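PDB 1BDG: hexokinase from Schistosoma mansoni, which catalyses the ATP-dependent phosphorylation of glucose and other hexoses to hexose 6-phosphates, the first step of glycolysis. Local coordinates for residues L328-V331 with E332-P335. Residues are numbered along the deposited sequence; the frame is centred on the assembly and turned at random.
Sequences LTDV and ERDP
E332, R333 and D334 each send a backbone N-H back to the carbonyl three residues earlier, that of T329, D330 and V331, as the chain leaves helix 327-331. E332 N donates to T329 O at 3.0 Å along a bent path, and R333 N reaches D330 O, also at 3.0 Å but straighter at 160°. The third, from D334 N to V331 O at 3.5 Å, is weak and closes a type I beta turn running from V331 to D334.

The charged pair is formed by the partly exposed D330 and the exposed R333. They make a long salt bridge, OD1 to NE 3.8 Å, in which the carboxylate oxygen comes to the edge of the guanidinium, near its plane, while the two flat groups are turned 54° apart. R333 CG sits beside its own backbone N (chi1 -47°), and from there the chain, extended from CG to NE, passes alongside D330 O (CG to O 3.6 Å); NH2 of R333 lies beside T329 CG2.

This turn belongs to the large subdomain of the hexokinase fold. L328 and T329 probably contribute to the ATP site, as in related hexokinases, and the T329 side chain lies about 4 Å from that of F405 (nearest atoms), another probable ATP-site residue.

Buried side chains anchor the turn to neighbouring helices. E332 CG lies beside L328 O, and the chain then bends at chi2; OE2 forms a salt bridge with R364 NH1 of helix 357-389. V331 packs against C367 of that helix and M345 of helix 340-349. D334 OD2 is hydrogen-bonded to T342 OG1, tying the turn to helix 340-349.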
ATOM      1  N   LEU A 328       3.809 -16.796   1.779  1.00 18.71           N
ATOM      2  CA  LEU A 328       4.612 -16.596   0.578  1.00 19.00           C
ATOM      3  C   LEU A 328       6.040 -16.123   0.865  1.00 20.07           C
ATOM      4  O   LEU A 328       6.895 -16.055  -0.022  1.00 18.39           O
ATOM      5  CB  LEU A 328       3.903 -15.643  -0.376  1.00 17.72           C
ATOM      6  CG  LEU A 328       2.444 -15.967  -0.736  1.00 17.52           C
ATOM      7  CD1 LEU A 328       2.118 -15.294  -2.084  1.00 15.13           C
ATOM      8  CD2 LEU A 328       2.197 -17.475  -0.810  1.00 11.55           C
ATOM      9  N   THR A 329       6.271 -15.775   2.121  1.00 22.23           N
ATOM     10  CA  THR A 329       7.559 -15.324   2.600  1.00 23.38           C
ATOM     11  C   THR A 329       8.462 -16.546   2.777  1.00 23.88           C
ATOM     12  O   THR A 329       9.430 -16.709   2.031  1.00 24.24           O
ATOM     13  CB  THR A 329       7.387 -14.587   3.956  1.00 24.40           C
ATOM     14  OG1 THR A 329       6.742 -13.322   3.736  1.00 25.91           O
ATOM     15  CG2 THR A 329       8.715 -14.384   4.657  1.00 26.26           C
ATOM     16  N   ASP A 330       8.116 -17.439   3.703  1.00 24.35           N
ATOM     17  CA  ASP A 330       8.948 -18.615   3.941  1.00 25.06           C
ATOM     18  C   ASP A 330       9.129 -19.444   2.673  1.00 24.04           C
ATOM     19  O   ASP A 330      10.252 -19.828   2.307  1.00 23.57           O
ATOM     20  CB  ASP A 330       8.377 -19.473   5.073  1.00 27.29           C
ATOM     21  CG  ASP A 330       8.524 -18.818   6.447  1.00 31.32           C
ATOM     22  OD1 ASP A 330       9.304 -17.831   6.563  1.00 33.55           O
ATOM     23  OD2 ASP A 330       7.859 -19.297   7.413  1.00 30.83           O
ATOM     24  N   VAL A 331       8.023 -19.651   1.965  1.00 22.82           N
ATOM     25  CA  VAL A 331       8.019 -20.432   0.734  1.00 20.54           C
ATOM     26  C   VAL A 331       9.098 -20.000  -0.256  1.00 20.50           C
ATOM     27  O   VAL A 331       9.657 -20.837  -0.957  1.00 20.29           O
ATOM     28  CB  VAL A 331       6.658 -20.341   0.053  1.00 20.74           C
ATOM     29  CG1 VAL A 331       6.626 -21.226  -1.161  1.00 19.85           C
ATOM     30  CG2 VAL A 331       5.564 -20.727   1.029  1.00 20.19           C
ATOM     31  N   GLU A 332       9.408 -18.702  -0.268  1.00 21.27           N
ATOM     32  CA  GLU A 332      10.404 -18.104  -1.165  1.00 23.09           C
ATOM     33  C   GLU A 332      11.883 -18.430  -0.912  1.00 23.55           C
ATOM     34  O   GLU A 332      12.709 -18.288  -1.825  1.00 22.51           O
ATOM     35  CB  GLU A 332      10.218 -16.589  -1.209  1.00 23.87           C
ATOM     36  CG  GLU A 332       9.347 -16.122  -2.358  1.00 26.26           C
ATOM     37  CD  GLU A 332      10.025 -16.323  -3.709  1.00 29.27           C
ATOM     38  OE1 GLU A 332      11.120 -15.743  -3.914  1.00 32.13           O
ATOM     39  OE2 GLU A 332       9.487 -17.071  -4.559  1.00 29.89           O
ATOM     40  N   ARG A 333      12.208 -18.886   0.302  1.00 25.33           N
ATOM     41  CA  ARG A 333      13.587 -19.251   0.673  1.00 25.77           C
ATOM     42  C   ARG A 333      13.953 -20.685   0.252  1.00 26.24           C
ATOM     43  O   ARG A 333      15.022 -21.192   0.607  1.00 26.55           O
ATOM     44  CB  ARG A 333      13.781 -19.121   2.191  1.00 24.45           C
ATOM     45  CG  ARG A 333      13.254 -17.815   2.780  1.00 24.29           C
ATOM     46  CD  ARG A 333      13.197 -17.847   4.307  1.00 24.43           C
ATOM     47  NE  ARG A 333      12.446 -16.703   4.835  1.00 26.74           N
ATOM     48  CZ  ARG A 333      12.850 -15.436   4.749  1.00 26.07           C
ATOM     49  NH1 ARG A 333      14.014 -15.141   4.182  1.00 26.81           N
ATOM     50  NH2 ARG A 333      12.107 -14.462   5.248  1.00 26.10           N
ATOM     51  N   ASP A 334      13.080 -21.331  -0.515  1.00 28.37           N
ATOM     52  CA  ASP A 334      13.325 -22.704  -0.947  1.00 31.45           C
ATOM     53  C   ASP A 334      14.237 -22.895  -2.166  1.00 32.77           C
ATOM     54  O   ASP A 334      13.973 -22.359  -3.253  1.00 32.58           O
ATOM     55  CB  ASP A 334      11.989 -23.427  -1.201  1.00 31.55           C
ATOM     56  CG  ASP A 334      11.484 -24.191   0.018  1.00 31.38           C
ATOM     57  OD1 ASP A 334      12.314 -24.579   0.887  1.00 31.45           O
ATOM     58  OD2 ASP A 334      10.257 -24.432   0.086  1.00 28.30           O
ATOM     59  N   PRO A 335      15.321 -23.670  -2.006  1.00 33.37           N
ATOM     60  CA  PRO A 335      16.242 -23.926  -3.115  1.00 34.87           C
ATOM     61  C   PRO A 335      15.541 -24.885  -4.089  1.00 34.59           C
ATOM     62  O   PRO A 335      14.370 -25.235  -3.892  1.00 34.67           O
ATOM     63  CB  PRO A 335      17.430 -24.636  -2.426  1.00 33.56           C
ATOM     64  CG  PRO A 335      17.373 -24.161  -1.018  1.00 34.02           C
ATOM     65  CD  PRO A 335      15.872 -24.200  -0.750  1.00 35.47           C
TER